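Local coordinates for protein thrombomodulin (Homo sapiens, PDB 1DX5) that acts as an endothelial receptor and cofactor for thrombin activation of protein C, which starts the activated protein C anticoagulant pathway, at residues E[5-10]-E[14-19]; E[44-49]-E[67-72]. One frame throughout, in Å; residues are numbered along the deposited sequence.

Contact 1: E[5-10]-E[14-19]; sequences DPCFRA and YQCQPL
C7 and C16 are joined by a disulfide, SG to SG 2.0 Å, that ties the turn at 6-8 to strand 15-18. The bridge has a torsion of -80° about its S-S bond, and the two sulfurs start from different rotamers: SG of C16 stands anti to its own backbone N (chi1 -179°), whereas SG of C7 lies anti to its carbonyl carbon. Packing is tightest around this bridge. A10 lays its methyl CB 3.6 Å from SG of C16, a place for a small side chain, and P18 brings CD to 3.8 Å from SG of C7. Farther out the fit is looser. The side chains of P6 and P18 cross at about a right angle, with CD of P6 3.9 Å from CB of P18, and the carboxylate of exposed D5 only grazes that same CB. D5 serves its own segment instead: OD1 accepts from the backbone N of C7, N to OD1 3.2 Å, from above the carboxylate plane. This Asx turn suits aspartate because its short side chain brings an acceptor oxygen back to the backbone two residues on. Within the fourth EGF-like domain, strand 15-18 pairs antiparallel with strand 24-27, whose Y24 touches C7, A10 and C16.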
ATOM      1  N   ASP E   5      34.183 -36.350  15.320  1.00 35.01           N
ATOM      2  CA  ASP E   5      33.835 -35.029  14.812  1.00 30.94           C
ATOM      3  C   ASP E   5      32.331 -34.928  15.082  1.00 27.47           C
ATOM      4  O   ASP E   5      31.543 -35.661  14.489  1.00 29.20           O
ATOM      5  CB  ASP E   5      34.109 -34.949  13.308  1.00 30.20           C
ATOM      6  CG  ASP E   5      33.761 -33.511  12.682  1.00 30.25           C
ATOM      7  OD1 ASP E   5      33.333 -32.601  13.423  1.00 27.16           O
ATOM      8  OD2 ASP E   5      33.936 -33.358  11.458  1.00 35.02           O
ATOM      9  N   PRO E   6      31.922 -34.025  15.985  1.00 24.48           N
ATOM     10  CA  PRO E   6      30.511 -33.831  16.342  1.00 22.86           C
ATOM     11  C   PRO E   6      29.653 -33.346  15.180  1.00 20.53           C
ATOM     12  O   PRO E   6      28.458 -33.593  15.141  1.00 22.86           O
ATOM     13  CB  PRO E   6      30.574 -32.763  17.438  1.00 24.15           C
ATOM     14  CG  PRO E   6      31.989 -32.819  17.930  1.00 24.43           C
ATOM     15  CD  PRO E   6      32.774 -33.050  16.684  1.00 22.57           C
ATOM     16  N   CYS E   7      30.284 -32.665  14.234  1.00 19.95           N
ATOM     17  CA  CYS E   7      29.603 -32.111  13.070  1.00 19.50           C
ATOM     18  C   CYS E   7      29.087 -33.134  12.080  1.00 19.39           C
ATOM     19  O   CYS E   7      28.213 -32.824  11.269  1.00 18.86           O
ATOM     20  CB  CYS E   7      30.511 -31.092  12.359  1.00 16.17           C
ATOM     21  SG  CYS E   7      30.638 -29.539  13.298  1.00 13.59           S
ATOM     22  N   PHE E   8      29.625 -34.348  12.141  1.00 18.58           N
ATOM     23  CA  PHE E   8      29.180 -35.401  11.233  1.00 20.46           C
ATOM     24  C   PHE E   8      27.674 -35.689  11.393  1.00 17.31           C
ATOM     25  O   PHE E   8      26.977 -36.009  10.428  1.00 15.82           O
ATOM     26  CB  PHE E   8      29.980 -36.689  11.481  1.00 22.12           C
ATOM     27  CG  PHE E   8      29.562 -37.832  10.609  1.00 22.42           C
ATOM     28  CD1 PHE E   8      29.857 -37.829   9.247  1.00 25.53           C
ATOM     29  CD2 PHE E   8      28.840 -38.897  11.136  1.00 25.90           C
ATOM     30  CE1 PHE E   8      29.435 -38.869   8.417  1.00 26.45           C
ATOM     31  CE2 PHE E   8      28.409 -39.947  10.315  1.00 28.39           C
ATOM     32  CZ  PHE E   8      28.711 -39.930   8.949  1.00 26.82           C
ATOM     33  N   ARG E   9      27.192 -35.586  12.626  1.00 15.48           N
ATOM     34  CA  ARG E   9      25.791 -35.851  12.940  1.00 16.49           C
ATOM     35  C   ARG E   9      24.944 -34.586  13.034  1.00 16.99           C
ATOM     36  O   ARG E   9      23.777 -34.651  13.406  1.00 12.25           O
ATOM     37  CB  ARG E   9      25.699 -36.625  14.261  1.00 14.81           C
ATOM     38  CG  ARG E   9      26.337 -38.001  14.208  1.00 15.17           C
ATOM     39  CD  ARG E   9      26.278 -38.705  15.562  1.00 16.59           C
ATOM     40  NE  ARG E   9      24.914 -39.013  15.981  1.00 17.16           N
ATOM     41  CZ  ARG E   9      24.267 -38.379  16.957  1.00 19.84           C
ATOM     42  NH1 ARG E   9      24.865 -37.389  17.612  1.00 17.76           N
ATOM     43  NH2 ARG E   9      23.028 -38.737  17.288  1.00 13.41           N
ATOM     44  N   ALA E  10      25.548 -33.438  12.724  1.00 20.50           N
ATOM     45  CA  ALA E  10      24.871 -32.145  12.796  1.00 19.22           C
ATOM     46  C   ALA E  10      24.030 -31.841  11.565  1.00 18.33           C
ATOM     47  O   ALA E  10      24.315 -32.303  10.469  1.00 15.68           O
ATOM     48  CB  ALA E  10      25.890 -31.030  13.029  1.00 19.38           C
ATOM     49  N   TYR E  14      23.820 -23.864   7.202  1.00 15.72           N
ATOM     50  CA  TYR E  14      24.982 -23.399   6.475  1.00 11.95           C
ATOM     51  C   TYR E  14      26.248 -24.207   6.773  1.00 11.16           C
ATOM     52  O   TYR E  14      26.644 -25.037   5.969  1.00 12.77           O
ATOM     53  CB  TYR E  14      25.172 -21.895   6.676  1.00  8.93           C
ATOM     54  CG  TYR E  14      26.195 -21.298   5.728  1.00 11.37           C
ATOM     55  CD1 TYR E  14      25.928 -21.178   4.356  1.00 12.76           C
ATOM     56  CD2 TYR E  14      27.450 -20.913   6.191  1.00  9.16           C
ATOM     57  CE1 TYR E  14      26.901 -20.687   3.468  1.00 16.70           C
ATOM     58  CE2 TYR E  14      28.428 -20.426   5.319  1.00 14.00           C
ATOM     59  CZ  TYR E  14      28.147 -20.313   3.964  1.00 16.26           C
ATOM     60  OH  TYR E  14      29.104 -19.807   3.126  1.00 17.95           O
ATOM     61  N   GLN E  15      26.876 -23.970   7.919  1.00 11.81           N
ATOM     62  CA  GLN E  15      28.079 -24.702   8.312  1.00 13.90           C
ATOM     63  C   GLN E  15      28.020 -25.130   9.760  1.00 13.01           C
ATOM     64  O   GLN E  15      27.169 -24.668  10.527  1.00 12.44           O
ATOM     65  CB  GLN E  15      29.343 -23.870   8.097  1.00 17.85           C
ATOM     66  CG  GLN E  15      29.767 -23.738   6.629  1.00 25.41           C
ATOM     67  CD  GLN E  15      31.008 -22.730   6.451  1.00 30.40           C
ATOM     68  OE1 GLN E  15      31.537 -22.709   5.332  1.00 32.58           O
ATOM     69  NE2 GLN E  15      31.399 -21.979   7.482  1.00 29.04           N
ATOM     70  N   CYS E  16      28.972 -25.977  10.132  1.00 12.53           N
ATOM     71  CA  CYS E  16      29.085 -26.507  11.482  1.00 11.32           C
ATOM     72  C   CYS E  16      30.532 -26.383  11.926  1.00 11.31           C
ATOM     73  O   CYS E  16      31.445 -26.699  11.165  1.00 10.12           O
ATOM     74  CB  CYS E  16      28.688 -27.995  11.506  1.00 11.77           C
ATOM     75  SG  CYS E  16      28.752 -28.774  13.157  1.00 12.90           S
ATOM     76  N   GLN E  17      30.735 -25.889  13.144  1.00 11.91           N
ATOM     77  CA  GLN E  17      32.067 -25.751  13.716  1.00 15.13           C
ATOM     78  C   GLN E  17      32.075 -26.524  15.032  1.00 16.48           C
ATOM     79  O   GLN E  17      31.224 -26.305  15.898  1.00 17.43           O
ATOM     80  CB  GLN E  17      32.409 -24.280  13.977  1.00 15.34           C
ATOM     81  CG  GLN E  17      32.685 -23.475  12.741  1.00 17.54           C
ATOM     82  CD  GLN E  17      33.037 -21.939  13.070  1.00 21.55           C
ATOM     83  OE1 GLN E  17      32.667 -21.524  14.167  1.00 20.14           O
ATOM     84  NE2 GLN E  17      33.666 -21.199  12.168  1.00 21.51           N
ATOM     85  N   PRO E  18      33.021 -27.461  15.187  1.00 18.18           N
ATOM     86  CA  PRO E  18      33.106 -28.256  16.416  1.00 23.54           C
ATOM     87  C   PRO E  18      33.707 -27.507  17.605  1.00 26.54           C
ATOM     88  O   PRO E  18      34.573 -26.634  17.457  1.00 26.52           O
ATOM     89  CB  PRO E  18      33.973 -29.440  15.996  1.00 22.86           C
ATOM     90  CG  PRO E  18      34.913 -28.821  15.011  1.00 23.36           C
ATOM     91  CD  PRO E  18      34.002 -27.922  14.187  1.00 21.22           C
ATOM     92  N   LEU E  19      33.187 -27.824  18.785  1.00 29.23           N
ATOM     93  CA  LEU E  19      33.654 -27.225  20.027  1.00 30.93           C
ATOM     94  C   LEU E  19      34.422 -28.297  20.785  1.00 32.86           C
ATOM     95  O   LEU E  19      35.616 -28.162  21.028  1.00 35.67           O
ATOM     96  CB  LEU E  19      32.461 -26.737  20.854  1.00 28.67           C
ATOM     97  CG  LEU E  19      31.678 -25.534  20.329  1.00 27.05           C
ATOM     98  CD1 LEU E  19      30.403 -25.350  21.130  1.00 27.96           C
ATOM     99  CD2 LEU E  19      32.528 -24.298  20.424  1.00 27.72           C
TER

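Contact 2: E[44-49]-E[67-72]; sequences MFCNQT and EGYILD
The hydroxyl of Y69 donates a hydrogen bond to the backbone O of Q48, OH to O 2.6 Å, reaching a lone pair in the carbonyl plane at a C=O...donor angle of 145°. The carbonyl O of C46 also stands close to this hydroxyl, 3.0 Å from OH. Tyrosine suits the place because its rigid ring bridges the two backbones, whose nearest CA atoms, those of C46 and Y69, are still 8.3 Å apart, and carries a polar group to the loop at its far end. The first torsion of Y69 turns CG beside its backbone N and anti to the carbonyl carbon (chi1 -76°), which aims the ring at residues 46-49. Over one face sits C46: its CB lies 3.5 Å from CZ, offset toward the rim, in a CH-pi contact. Its SG approaches obliquely, 3.6 Å from CE2, a sulfur-aromatic contact. The O of Q48 lies instead at the ring edge, in plane, so the methylene of C46 covers a face, the sulfur comes in at a slant, and a carbonyl meets the rim. C46 is itself held by a disulfide to C51, while Y69 also touches C77, D79 and P97. An aromatic ring packed against a disulfide in a small, cystine-rich fold with little hydrophobic core fits this fifth EGF-like domain, close to its junction with the calcium-binding sixth.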
ATOM      1  N   MET E  44      20.059 -12.830   7.833  1.00 13.36           N
ATOM      2  CA  MET E  44      20.898 -11.671   7.554  1.00 12.69           C
ATOM      3  C   MET E  44      20.896 -10.601   8.657  1.00 11.62           C
ATOM      4  O   MET E  44      19.897 -10.403   9.348  1.00 11.86           O
ATOM      5  CB  MET E  44      20.388 -11.031   6.251  1.00 14.09           C
ATOM      6  CG  MET E  44      21.063  -9.742   5.856  1.00 18.69           C
ATOM      7  SD  MET E  44      20.135  -8.830   4.613  1.00 16.86           S
ATOM      8  CE  MET E  44      21.026  -7.319   4.649  1.00 20.92           C
ATOM      9  N   PHE E  45      22.022  -9.905   8.789  1.00  9.37           N
ATOM     10  CA  PHE E  45      22.141  -8.796   9.728  1.00  8.76           C
ATOM     11  C   PHE E  45      22.857  -7.665   8.996  1.00  5.75           C
ATOM     12  O   PHE E  45      23.435  -7.880   7.934  1.00  5.29           O
ATOM     13  CB  PHE E  45      22.861  -9.199  11.043  1.00  6.79           C
ATOM     14  CG  PHE E  45      24.366  -9.415  10.915  1.00  8.73           C
ATOM     15  CD1 PHE E  45      25.241  -8.336  10.779  1.00  5.13           C
ATOM     16  CD2 PHE E  45      24.902 -10.691  10.990  1.00  7.08           C
ATOM     17  CE1 PHE E  45      26.619  -8.528  10.719  1.00 10.83           C
ATOM     18  CE2 PHE E  45      26.281 -10.896  10.933  1.00  8.48           C
ATOM     19  CZ  PHE E  45      27.142  -9.811  10.796  1.00  9.13           C
ATOM     20  N   CYS E  46      22.735  -6.445   9.510  1.00  9.82           N
ATOM     21  CA  CYS E  46      23.415  -5.294   8.920  1.00  9.56           C
ATOM     22  C   CYS E  46      23.651  -4.269  10.027  1.00  9.76           C
ATOM     23  O   CYS E  46      22.779  -4.039  10.851  1.00 11.28           O
ATOM     24  CB  CYS E  46      22.581  -4.669   7.790  1.00  9.96           C
ATOM     25  SG  CYS E  46      23.442  -3.367   6.813  1.00  8.64           S
ATOM     26  N   ASN E  47      24.848  -3.693  10.076  1.00 10.67           N
ATOM     27  CA  ASN E  47      25.163  -2.691  11.095  1.00 11.50           C
ATOM     28  C   ASN E  47      25.636  -1.387  10.468  1.00 10.43           C
ATOM     29  O   ASN E  47      26.262  -0.571  11.133  1.00  8.29           O
ATOM     30  CB  ASN E  47      26.236  -3.203  12.054  1.00 10.04           C
ATOM     31  CG  ASN E  47      25.820  -4.563  12.774  1.00  6.16           C
ATOM     32  OD1 ASN E  47      24.862  -4.496  13.540  1.00  5.65           O
ATOM     33  ND2 ASN E  47      26.511  -5.659  12.544  1.00  5.49           N
ATOM     34  N   GLN E  48      25.270  -1.177   9.209  1.00 13.07           N
ATOM     35  CA  GLN E  48      25.660   0.012   8.453  1.00 14.94           C
ATOM     36  C   GLN E  48      24.440   0.673   7.834  1.00 11.24           C
ATOM     37  O   GLN E  48      23.322   0.291   8.120  1.00 12.26           O
ATOM     38  CB  GLN E  48      26.606  -0.387   7.326  1.00 19.18           C
ATOM     39  CG  GLN E  48      27.865  -1.080   7.783  1.00 27.99           C
ATOM     40  CD  GLN E  48      28.724  -1.573   6.544  1.00 31.60           C
ATOM     41  OE1 GLN E  48      29.074  -2.752   6.573  1.00 32.98           O
ATOM     42  NE2 GLN E  48      28.965  -0.740   5.527  1.00 35.66           N
ATOM     43  N   THR E  49      24.679   1.679   6.999  1.00 12.32           N
ATOM     44  CA  THR E  49      23.626   2.405   6.290  1.00 13.96           C
ATOM     45  C   THR E  49      22.867   1.442   5.357  1.00 11.14           C
ATOM     46  O   THR E  49      21.649   1.491   5.234  1.00 14.88           O
ATOM     47  CB  THR E  49      24.240   3.579   5.460  1.00 15.06           C
ATOM     48  OG1 THR E  49      24.588   4.655   6.344  1.00 18.26           O
ATOM     49  CG2 THR E  49      23.244   4.098   4.412  1.00 23.23           C
ATOM     50  N   GLU E  67      15.339  -6.599  10.568  1.00 14.12           N
ATOM     51  CA  GLU E  67      14.421  -5.641  11.182  1.00 13.89           C
ATOM     52  C   GLU E  67      15.114  -4.274  11.201  1.00 10.96           C
ATOM     53  O   GLU E  67      16.332  -4.202  11.421  1.00  7.79           O
ATOM     54  CB  GLU E  67      14.106  -6.067  12.615  1.00 18.08           C
ATOM     55  CG  GLU E  67      13.384  -7.401  12.735  1.00 25.34           C
ATOM     56  N   GLY E  68      14.349  -3.208  10.957  1.00  6.99           N
ATOM     57  CA  GLY E  68      14.914  -1.865  10.959  1.00  3.93           C
ATOM     58  C   GLY E  68      15.482  -1.436   9.619  1.00  7.40           C
ATOM     59  O   GLY E  68      15.998  -0.322   9.481  1.00  5.53           O
ATOM     60  N   TYR E  69      15.432  -2.335   8.639  1.00  7.67           N
ATOM     61  CA  TYR E  69      15.931  -2.054   7.295  1.00  7.90           C
ATOM     62  C   TYR E  69      14.800  -2.237   6.295  1.00  7.11           C
ATOM     63  O   TYR E  69      13.856  -2.959   6.555  1.00 10.50           O
ATOM     64  CB  TYR E  69      17.098  -2.987   6.934  1.00  7.94           C
ATOM     65  CG  TYR E  69      18.396  -2.625   7.600  1.00  6.47           C
ATOM     66  CD1 TYR E  69      18.687  -3.054   8.888  1.00  7.47           C
ATOM     67  CD2 TYR E  69      19.328  -1.816   6.947  1.00  7.62           C
ATOM     68  CE1 TYR E  69      19.879  -2.686   9.516  1.00  6.79           C
ATOM     69  CE2 TYR E  69      20.518  -1.442   7.561  1.00  8.98           C
ATOM     70  CZ  TYR E  69      20.781  -1.879   8.843  1.00  6.67           C
ATOM     71  OH  TYR E  69      21.938  -1.501   9.450  1.00  9.16           O
ATOM     72  N   ILE E  70      14.893  -1.567   5.156  1.00  8.62           N
ATOM     73  CA  ILE E  70      13.867  -1.667   4.141  1.00  8.41           C
ATOM     74  C   ILE E  70      14.539  -1.783   2.774  1.00  7.79           C
ATOM     75  O   ILE E  70      15.595  -1.208   2.545  1.00 10.95           O
ATOM     76  CB  ILE E  70      12.873  -0.451   4.235  1.00 11.34           C
ATOM     77  CG1 ILE E  70      11.738  -0.593   3.211  1.00 11.46           C
ATOM     78  CG2 ILE E  70      13.619   0.890   4.058  1.00  6.50           C
ATOM     79  CD1 ILE E  70      10.663   0.476   3.342  1.00 11.66           C
ATOM     80  N   LEU E  71      13.962  -2.600   1.898  1.00 10.10           N
ATOM     81  CA  LEU E  71      14.506  -2.815   0.559  1.00 10.78           C
ATOM     82  C   LEU E  71      14.554  -1.509  -0.215  1.00 11.55           C
ATOM     83  O   LEU E  71      13.618  -0.707  -0.162  1.00 14.90           O
ATOM     84  CB  LEU E  71      13.687  -3.870  -0.189  1.00  9.98           C
ATOM     85  CG  LEU E  71      14.319  -4.505  -1.430  1.00 13.04           C
ATOM     86  CD1 LEU E  71      15.585  -5.228  -1.011  1.00 11.17           C
ATOM     87  CD2 LEU E  71      13.332  -5.485  -2.101  1.00 12.07           C
ATOM     88  N   ASP E  72      15.656  -1.308  -0.932  1.00 11.20           N
ATOM     89  CA  ASP E  72      15.898  -0.092  -1.689  1.00 11.32           C
ATOM     90  C   ASP E  72      16.403  -0.507  -3.066  1.00 13.98           C
ATOM     91  O   ASP E  72      16.523  -1.699  -3.348  1.00 14.05           O
ATOM     92  CB  ASP E  72      16.988   0.728  -0.962  1.00 11.46           C
ATOM     93  CG  ASP E  72      16.998   2.289  -1.377  1.00 14.41           C
ATOM     94  OD1 ASP E  72      16.235   2.710  -2.272  1.00 13.54           O
ATOM     95  OD2 ASP E  72      17.752   3.053  -0.749  1.00 19.18           O
TER

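Overall arrangement
The chain is a piece of thrombomodulin comprising EGF-like domains 4 to 6. Contact 1 and contact 2 follow one another along it, the first within the fourth domain and the second within the fifth. Their centres are about 29 Å apart and their nearest atoms about 10 Å, so they do not touch. Each involves a disulfide, but differently: in contact 1 the bridge itself joins the two segments, while in contact 2 one half-cystine packs on an aromatic ring. The Y69 side chain of contact 2 is about 7 Å from the calcium ion, and D79, which it touches, is a ligand of the metal. Segment 67-72 also meets another protein chain of the assembly, through I70, L71 and D72.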